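Local structure of 4-hydroxy-tetrahydrodipicolinate synthase (Methylacidiphilum fumariolicum SolV, 6T3T) at residues E25-D37 with S208-R220. The protein probably catalyses the condensation of pyruvate with aspartate semialdehyde to 4-hydroxy-tetrahydrodipicolinate, a step in lysine biosynthesis by the diaminopimelate pathway. Numbering follows the deposited sequence.
Sequences ERLLEHQIENRID and SNLFPRPVSALVR
N34 and R213 bring the two backbones closest, their CA atoms 4.9 Å apart, where the loop leaving helix 21-32 passes the first turn of helix 212-223. P212 is the wedge here: its CG packs on N34 CB at 3.6 Å, while its CB meets CG1 and CD1 of I36. Q31, its chain bent at chi2 (-58°), brings its amide to S208, and NE2 donates to S208 O at 3.1 Å; OE1 is held by T8 of strand 5-9, which also bonds S208 OG. N34 is gripped at both ends of its amide. ND2 returns to H30 O, in the carbonyl plane and on a lone pair, whereas OD1 takes R213 NH2 at 3.2 Å from above its own carbonyl plane. The guanidinium of R35 lies flat on that of R220, planes 21° and centres 3.9 Å apart. R220 is steadied by an in-plane bond from NH2 to S216 OG, and a water joins its NH1 to D37 OD2, which may temper the like charges. This contact illustrates how a closed (βα)8 TIM barrel joins its ends: the end of the helix after the first strand, and the loop following it, pack against the start of the helix after the eighth.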
ATOM      1  N   GLU A  25      15.323   4.397  37.859  1.00 17.01           N
ATOM      2  CA  GLU A  25      14.799   3.864  39.104  1.00 19.28           C
ATOM      3  C   GLU A  25      13.405   4.409  39.378  1.00 19.89           C
ATOM      4  O   GLU A  25      12.504   3.668  39.776  1.00 18.59           O
ATOM      5  CB  GLU A  25      15.745   4.189  40.262  1.00 24.11           C
ATOM      6  CG  GLU A  25      17.102   3.534  40.147  1.00 25.11           C
ATOM      7  CD  GLU A  25      18.166   4.150  41.066  1.00 33.86           C
ATOM      8  OE1 GLU A  25      17.840   5.053  41.873  1.00 36.56           O
ATOM      9  OE2 GLU A  25      19.342   3.734  40.963  1.00 36.88           O
ATOM     10  N   ARG A  26      13.216   5.720  39.225  1.00 20.07           N
ATOM     11  CA  ARG A  26      11.896   6.259  39.532  1.00 25.44           C
ATOM     12  C   ARG A  26      10.847   5.678  38.601  1.00 20.44           C
ATOM     13  O   ARG A  26       9.735   5.362  39.036  1.00 18.59           O
ATOM     14  CB  ARG A  26      11.860   7.787  39.484  1.00 25.13           C
ATOM     15  CG  ARG A  26      10.575   8.290  40.207  1.00 35.59           C
ATOM     16  CD  ARG A  26      10.498   9.805  40.514  1.00 47.99           C
ATOM     17  NE  ARG A  26      11.528  10.298  41.441  1.00 55.64           N
ATOM     18  CZ  ARG A  26      11.624   9.976  42.736  1.00 56.99           C
ATOM     19  NH1 ARG A  26      10.764   9.127  43.296  1.00 49.91           N
ATOM     20  NH2 ARG A  26      12.602  10.499  43.476  1.00 48.09           N
ATOM     21  N   LEU A  27      11.166   5.574  37.308  1.00 19.28           N
ATOM     22  CA  LEU A  27      10.201   5.048  36.344  1.00 20.29           C
ATOM     23  C   LEU A  27       9.867   3.592  36.647  1.00 20.47           C
ATOM     24  O   LEU A  27       8.696   3.183  36.585  1.00 19.00           O
ATOM     25  CB  LEU A  27      10.734   5.239  34.922  1.00 20.01           C
ATOM     26  CG  LEU A  27      10.002   4.722  33.684  1.00 26.64           C
ATOM     27  CD1 LEU A  27       8.935   5.692  33.121  1.00 26.00           C
ATOM     28  CD2 LEU A  27      11.045   4.412  32.619  1.00 31.31           C
ATOM     29  N   LEU A  28      10.891   2.791  36.981  1.00 22.21           N
ATOM     30  CA  LEU A  28      10.662   1.383  37.271  1.00 19.35           C
ATOM     31  C   LEU A  28       9.795   1.209  38.514  1.00 19.23           C
ATOM     32  O   LEU A  28       8.882   0.383  38.527  1.00 22.29           O
ATOM     33  CB  LEU A  28      12.005   0.666  37.402  1.00 22.35           C
ATOM     34  CG  LEU A  28      12.673   0.450  36.048  1.00 18.87           C
ATOM     35  CD1 LEU A  28      14.095  -0.109  36.185  1.00 19.16           C
ATOM     36  CD2 LEU A  28      11.801  -0.480  35.236  1.00 19.64           C
ATOM     37  N   GLU A  29      10.052   1.993  39.563  1.00 23.82           N
ATOM     38  CA  GLU A  29       9.223   1.913  40.764  1.00 20.01           C
ATOM     39  C   GLU A  29       7.780   2.302  40.473  1.00 23.54           C
ATOM     40  O   GLU A  29       6.850   1.689  41.002  1.00 20.46           O
ATOM     41  CB  GLU A  29       9.799   2.789  41.870  1.00 16.48           C
ATOM     42  CG  GLU A  29      11.173   2.324  42.375  1.00 22.53           C
ATOM     43  CD  GLU A  29      11.158   0.934  43.047  1.00 24.64           C
ATOM     44  OE1 GLU A  29      10.074   0.431  43.439  1.00 24.55           O
ATOM     45  OE2 GLU A  29      12.254   0.352  43.212  1.00 26.53           O
ATOM     46  N   HIS A  30       7.570   3.346  39.668  1.00 21.28           N
ATOM     47  CA  HIS A  30       6.200   3.737  39.333  1.00 22.75           C
ATOM     48  C   HIS A  30       5.479   2.604  38.602  1.00 19.70           C
ATOM     49  O   HIS A  30       4.280   2.387  38.818  1.00 17.86           O
ATOM     50  CB  HIS A  30       6.210   5.039  38.505  1.00 18.22           C
ATOM     51  CG  HIS A  30       4.867   5.713  38.407  1.00 31.17           C
ATOM     52  ND1 HIS A  30       4.132   6.090  39.517  1.00 31.86           N
ATOM     53  CD2 HIS A  30       4.129   6.086  37.328  1.00 29.55           C
ATOM     54  CE1 HIS A  30       3.000   6.651  39.126  1.00 29.83           C
ATOM     55  NE2 HIS A  30       2.968   6.651  37.805  1.00 27.53           N
ATOM     56  N   GLN A  31       6.204   1.847  37.757  1.00 17.84           N
ATOM     57  CA  GLN A  31       5.596   0.695  37.090  1.00 16.65           C
ATOM     58  C   GLN A  31       5.190  -0.375  38.109  1.00 17.78           C
ATOM     59  O   GLN A  31       4.044  -0.840  38.110  1.00 13.74           O
ATOM     60  CB  GLN A  31       6.548   0.101  36.041  1.00 15.42           C
ATOM     61  CG  GLN A  31       6.932   1.046  34.850  1.00 17.95           C
ATOM     62  CD  GLN A  31       5.707   1.527  34.083  1.00 18.60           C
ATOM     63  OE1 GLN A  31       4.951   0.723  33.532  1.00 20.03           O
ATOM     64  NE2 GLN A  31       5.459   2.829  34.122  1.00 19.52           N
ATOM     65  N   ILE A  32       6.120  -0.766  38.988  1.00 18.33           N
ATOM     66  CA  ILE A  32       5.872  -1.829  39.967  1.00 16.32           C
ATOM     67  C   ILE A  32       4.703  -1.472  40.879  1.00 19.64           C
ATOM     68  O   ILE A  32       3.967  -2.350  41.345  1.00 20.97           O
ATOM     69  CB  ILE A  32       7.148  -2.085  40.795  1.00 20.08           C
ATOM     70  CG1 ILE A  32       8.252  -2.665  39.921  1.00 20.05           C
ATOM     71  CG2 ILE A  32       6.842  -2.970  42.023  1.00 15.57           C
ATOM     72  CD1 ILE A  32       9.626  -2.554  40.549  1.00 16.81           C
ATOM     73  N   GLU A  33       4.557  -0.187  41.202  1.00 16.34           N
ATOM     74  CA  GLU A  33       3.508   0.276  42.112  1.00 23.71           C
ATOM     75  C   GLU A  33       2.143   0.325  41.460  1.00 17.91           C
ATOM     76  O   GLU A  33       1.159   0.627  42.140  1.00 19.77           O
ATOM     77  CB  GLU A  33       3.828   1.694  42.630  1.00 19.27           C
ATOM     78  CG  GLU A  33       4.949   1.799  43.669  1.00 27.38           C
ATOM     79  CD  GLU A  33       5.481   3.239  43.744  1.00 37.92           C
ATOM     80  OE1 GLU A  33       4.926   4.103  43.010  1.00 32.34           O
ATOM     81  OE2 GLU A  33       6.464   3.500  44.486  1.00 42.08           O
ATOM     82  N   ASN A  34       2.062   0.075  40.160  1.00 18.29           N
ATOM     83  CA  ASN A  34       0.830   0.311  39.443  1.00 19.43           C
ATOM     84  C   ASN A  34       0.426  -0.878  38.603  1.00 17.91           C
ATOM     85  O   ASN A  34      -0.089  -0.729  37.493  1.00 20.02           O
ATOM     86  CB  ASN A  34       0.965   1.591  38.628  1.00 20.76           C
ATOM     87  CG  ASN A  34       0.760   2.812  39.490  1.00 19.78           C
ATOM     88  OD1 ASN A  34      -0.334   3.026  40.010  1.00 26.33           O
ATOM     89  ND2 ASN A  34       1.807   3.573  39.708  1.00 20.64           N
ATOM     90  N   ARG A  35       0.638  -2.079  39.139  1.00 17.09           N
ATOM     91  CA  ARG A  35       0.025  -3.311  38.640  1.00 18.69           C
ATOM     92  C   ARG A  35       0.519  -3.693  37.244  1.00 19.24           C
ATOM     93  O   ARG A  35      -0.230  -4.239  36.433  1.00 19.86           O
ATOM     94  CB  ARG A  35      -1.505  -3.208  38.702  1.00 17.72           C
ATOM     95  CG  ARG A  35      -1.969  -2.787  40.117  1.00 26.27           C
ATOM     96  CD  ARG A  35      -3.415  -3.154  40.396  1.00 32.44           C
ATOM     97  NE  ARG A  35      -3.678  -4.571  40.167  1.00 35.03           N
ATOM     98  CZ  ARG A  35      -4.886  -5.128  40.233  1.00 37.19           C
ATOM     99  NH1 ARG A  35      -5.957  -4.389  40.534  1.00 31.80           N
ATOM    100  NH2 ARG A  35      -5.023  -6.426  39.995  1.00 36.71           N
ATOM    101  N   ILE A  36       1.773  -3.400  36.949  1.00 12.68           N
ATOM    102  CA  ILE A  36       2.388  -3.792  35.697  1.00 14.96           C
ATOM    103  C   ILE A  36       3.000  -5.184  35.861  1.00 20.34           C
ATOM    104  O   ILE A  36       3.653  -5.486  36.876  1.00 15.86           O
ATOM    105  CB  ILE A  36       3.415  -2.732  35.279  1.00 14.02           C
ATOM    106  CG1 ILE A  36       2.655  -1.413  35.127  1.00 13.81           C
ATOM    107  CG2 ILE A  36       4.176  -3.140  34.034  1.00 15.98           C
ATOM    108  CD1 ILE A  36       1.851  -1.342  33.820  1.00 12.38           C
ATOM    109  N   ASP A  37       2.764  -6.049  34.878  1.00 18.94           N
ATOM    110  CA  ASP A  37       3.218  -7.425  35.013  1.00 20.92           C
ATOM    111  C   ASP A  37       4.686  -7.600  34.678  1.00 20.69           C
ATOM    112  O   ASP A  37       5.297  -8.565  35.158  1.00 16.95           O
ATOM    113  CB  ASP A  37       2.368  -8.343  34.146  1.00 17.61           C
ATOM    114  CG  ASP A  37       0.929  -8.350  34.604  1.00 23.12           C
ATOM    115  OD1 ASP A  37       0.690  -8.861  35.713  1.00 28.01           O
ATOM    116  OD2 ASP A  37       0.070  -7.749  33.919  1.00 20.07           O
ATOM    117  N   SER A 208       1.636   2.787  28.806  1.00 15.73           N
ATOM    118  CA  SER A 208       1.785   2.430  30.207  1.00 16.38           C
ATOM    119  C   SER A 208       2.991   3.091  30.864  1.00 16.49           C
ATOM    120  O   SER A 208       3.069   3.075  32.093  1.00 15.95           O
ATOM    121  CB  SER A 208       1.887   0.911  30.348  1.00 17.74           C
ATOM    122  OG  SER A 208       2.974   0.379  29.602  1.00 15.50           O
ATOM    123  N   ASN A 209       3.920   3.647  30.071  1.00 14.34           N
ATOM    124  CA  ASN A 209       5.006   4.478  30.590  1.00 16.81           C
ATOM    125  C   ASN A 209       4.461   5.662  31.364  1.00 18.88           C
ATOM    126  O   ASN A 209       5.061   6.111  32.354  1.00 12.62           O
ATOM    127  CB  ASN A 209       5.862   5.012  29.445  1.00 13.34           C
ATOM    128  CG  ASN A 209       6.931   4.060  29.012  1.00 16.46           C
ATOM    129  OD1 ASN A 209       7.926   3.852  29.717  1.00 14.33           O
ATOM    130  ND2 ASN A 209       6.746   3.467  27.828  1.00 15.79           N
ATOM    131  N   LEU A 210       3.353   6.211  30.880  1.00 14.74           N
ATOM    132  CA  LEU A 210       2.717   7.390  31.425  1.00 16.71           C
ATOM    133  C   LEU A 210       1.593   7.041  32.375  1.00 19.39           C
ATOM    134  O   LEU A 210       1.510   7.617  33.465  1.00 20.10           O
ATOM    135  CB  LEU A 210       2.163   8.254  30.290  1.00 18.55           C
ATOM    136  CG  LEU A 210       3.155   8.983  29.381  1.00 19.21           C
ATOM    137  CD1 LEU A 210       2.419   9.446  28.124  1.00 14.09           C
ATOM    138  CD2 LEU A 210       3.836  10.191  30.105  1.00 14.02           C
ATOM    139  N   PHE A 211       0.756   6.073  31.989  1.00 16.12           N
ATOM    140  CA  PHE A 211      -0.457   5.714  32.725  1.00 16.08           C
ATOM    141  C   PHE A 211      -0.469   4.205  32.940  1.00 16.54           C
ATOM    142  O   PHE A 211      -1.294   3.487  32.358  1.00 17.12           O
ATOM    143  CB  PHE A 211      -1.707   6.196  31.988  1.00 17.74           C
ATOM    144  CG  PHE A 211      -1.745   7.682  31.789  1.00 20.76           C
ATOM    145  CD1 PHE A 211      -2.051   8.526  32.848  1.00 19.25           C
ATOM    146  CD2 PHE A 211      -1.449   8.240  30.547  1.00 19.12           C
ATOM    147  CE1 PHE A 211      -2.082   9.914  32.680  1.00 26.74           C
ATOM    148  CE2 PHE A 211      -1.452   9.640  30.363  1.00 20.54           C
ATOM    149  CZ  PHE A 211      -1.786  10.479  31.445  1.00 21.73           C
ATOM    150  N   PRO A 212       0.439   3.695  33.783  1.00 15.55           N
ATOM    151  CA  PRO A 212       0.506   2.236  34.005  1.00 14.82           C
ATOM    152  C   PRO A 212      -0.770   1.632  34.575  1.00 15.93           C
ATOM    153  O   PRO A 212      -1.240   0.610  34.077  1.00 16.36           O
ATOM    154  CB  PRO A 212       1.694   2.090  34.985  1.00 14.71           C
ATOM    155  CG  PRO A 212       1.808   3.410  35.650  1.00 18.29           C
ATOM    156  CD  PRO A 212       1.449   4.423  34.575  1.00 14.30           C
ATOM    157  N   ARG A 213      -1.359   2.229  35.603  1.00 17.82           N
ATOM    158  CA  ARG A 213      -2.571   1.629  36.164  1.00 19.58           C
ATOM    159  C   ARG A 213      -3.745   1.615  35.198  1.00 17.02           C
ATOM    160  O   ARG A 213      -4.404   0.567  35.091  1.00 14.13           O
ATOM    161  CB  ARG A 213      -2.991   2.334  37.451  1.00 20.36           C
ATOM    162  CG  ARG A 213      -2.708   1.605  38.726  1.00 31.45           C
ATOM    163  CD  ARG A 213      -3.453   2.241  39.895  1.00 23.49           C
ATOM    164  NE  ARG A 213      -3.902   1.237  40.830  1.00 33.67           N
ATOM    165  CZ  ARG A 213      -3.261   0.967  41.961  1.00 30.36           C
ATOM    166  NH1 ARG A 213      -3.710   0.033  42.766  1.00 35.06           N
ATOM    167  NH2 ARG A 213      -2.169   1.642  42.279  1.00 33.21           N
ATOM    168  N   PRO A 214      -4.101   2.719  34.516  1.00 16.87           N
ATOM    169  CA  PRO A 214      -5.222   2.644  33.560  1.00 14.18           C
ATOM    170  C   PRO A 214      -4.999   1.677  32.398  1.00 14.77           C
ATOM    171  O   PRO A 214      -5.938   0.989  31.982  1.00 16.78           O
ATOM    172  CB  PRO A 214      -5.358   4.101  33.099  1.00 13.65           C
ATOM    173  CG  PRO A 214      -4.838   4.899  34.242  1.00 15.49           C
ATOM    174  CD  PRO A 214      -3.628   4.106  34.661  1.00 16.34           C
ATOM    175  N   VAL A 215      -3.797   1.648  31.818  1.00 15.06           N
ATOM    176  CA  VAL A 215      -3.537   0.752  30.691  1.00 16.31           C
ATOM    177  C   VAL A 215      -3.640  -0.701  31.131  1.00 18.78           C
ATOM    178  O   VAL A 215      -4.224  -1.538  30.434  1.00 18.49           O
ATOM    179  CB  VAL A 215      -2.159   1.048  30.066  1.00 13.97           C
ATOM    180  CG1 VAL A 215      -1.744  -0.067  29.133  1.00 18.68           C
ATOM    181  CG2 VAL A 215      -2.196   2.372  29.311  1.00 17.60           C
ATOM    182  N   SER A 216      -3.010  -1.037  32.263  1.00 18.25           N
ATOM    183  CA  SER A 216      -3.106  -2.396  32.792  1.00 16.53           C
ATOM    184  C   SER A 216      -4.531  -2.735  33.231  1.00 17.01           C
ATOM    185  O   SER A 216      -4.955  -3.893  33.116  1.00 17.18           O
ATOM    186  CB  SER A 216      -2.103  -2.568  33.938  1.00 16.36           C
ATOM    187  OG  SER A 216      -2.540  -1.892  35.099  1.00 22.39           O
ATOM    188  N   ALA A 217      -5.283  -1.754  33.748  1.00 15.40           N
ATOM    189  CA  ALA A 217      -6.684  -2.016  34.076  1.00 21.08           C
ATOM    190  C   ALA A 217      -7.486  -2.323  32.814  1.00 15.55           C
ATOM    191  O   ALA A 217      -8.367  -3.192  32.824  1.00 17.89           O
ATOM    192  CB  ALA A 217      -7.299  -0.826  34.806  1.00 12.11           C
ATOM    193  N   LEU A 218      -7.165  -1.649  31.713  1.00 17.88           N
ATOM    194  CA  LEU A 218      -7.864  -1.916  30.461  1.00 19.11           C
ATOM    195  C   LEU A 218      -7.793  -3.395  30.114  1.00 16.40           C
ATOM    196  O   LEU A 218      -8.810  -4.020  29.773  1.00 16.87           O
ATOM    197  CB  LEU A 218      -7.290  -1.045  29.343  1.00 20.40           C
ATOM    198  CG  LEU A 218      -8.069  -0.905  28.019  1.00 24.18           C
ATOM    199  CD1 LEU A 218      -7.724   0.389  27.292  1.00 22.12           C
ATOM    200  CD2 LEU A 218      -7.745  -2.052  27.117  1.00 21.71           C
ATOM    201  N   VAL A 219      -6.600  -3.982  30.217  1.00 16.64           N
ATOM    202  CA  VAL A 219      -6.442  -5.387  29.854  1.00 18.99           C
ATOM    203  C   VAL A 219      -7.178  -6.286  30.849  1.00 16.11           C
ATOM    204  O   VAL A 219      -7.886  -7.219  30.460  1.00 15.90           O
ATOM    205  CB  VAL A 219      -4.950  -5.745  29.743  1.00 17.54           C
ATOM    206  CG1 VAL A 219      -4.767  -7.265  29.556  1.00 12.20           C
ATOM    207  CG2 VAL A 219      -4.347  -4.999  28.571  1.00 15.47           C
ATOM    208  N   ARG A 220      -7.007  -6.022  32.151  1.00 17.00           N
ATOM    209  CA  ARG A 220      -7.659  -6.826  33.184  1.00 19.36           C
ATOM    210  C   ARG A 220      -9.178  -6.796  33.032  1.00 16.33           C
ATOM    211  O   ARG A 220      -9.826  -7.837  33.122  1.00 18.76           O
ATOM    212  CB  ARG A 220      -7.253  -6.341  34.581  1.00 18.47           C
ATOM    213  CG  ARG A 220      -5.860  -6.748  34.986  1.00 23.12           C
ATOM    214  CD  ARG A 220      -5.602  -6.471  36.465  1.00 27.03           C
ATOM    215  NE  ARG A 220      -5.556  -5.040  36.788  1.00 26.42           N
ATOM    216  CZ  ARG A 220      -4.574  -4.216  36.435  1.00 26.21           C
ATOM    217  NH1 ARG A 220      -3.548  -4.667  35.717  1.00 32.44           N
ATOM    218  NH2 ARG A 220      -4.610  -2.932  36.789  1.00 25.91           N
TER
HETATM  219  O   HOH W   1      -2.495  -7.430  34.972  1.00 26.11           O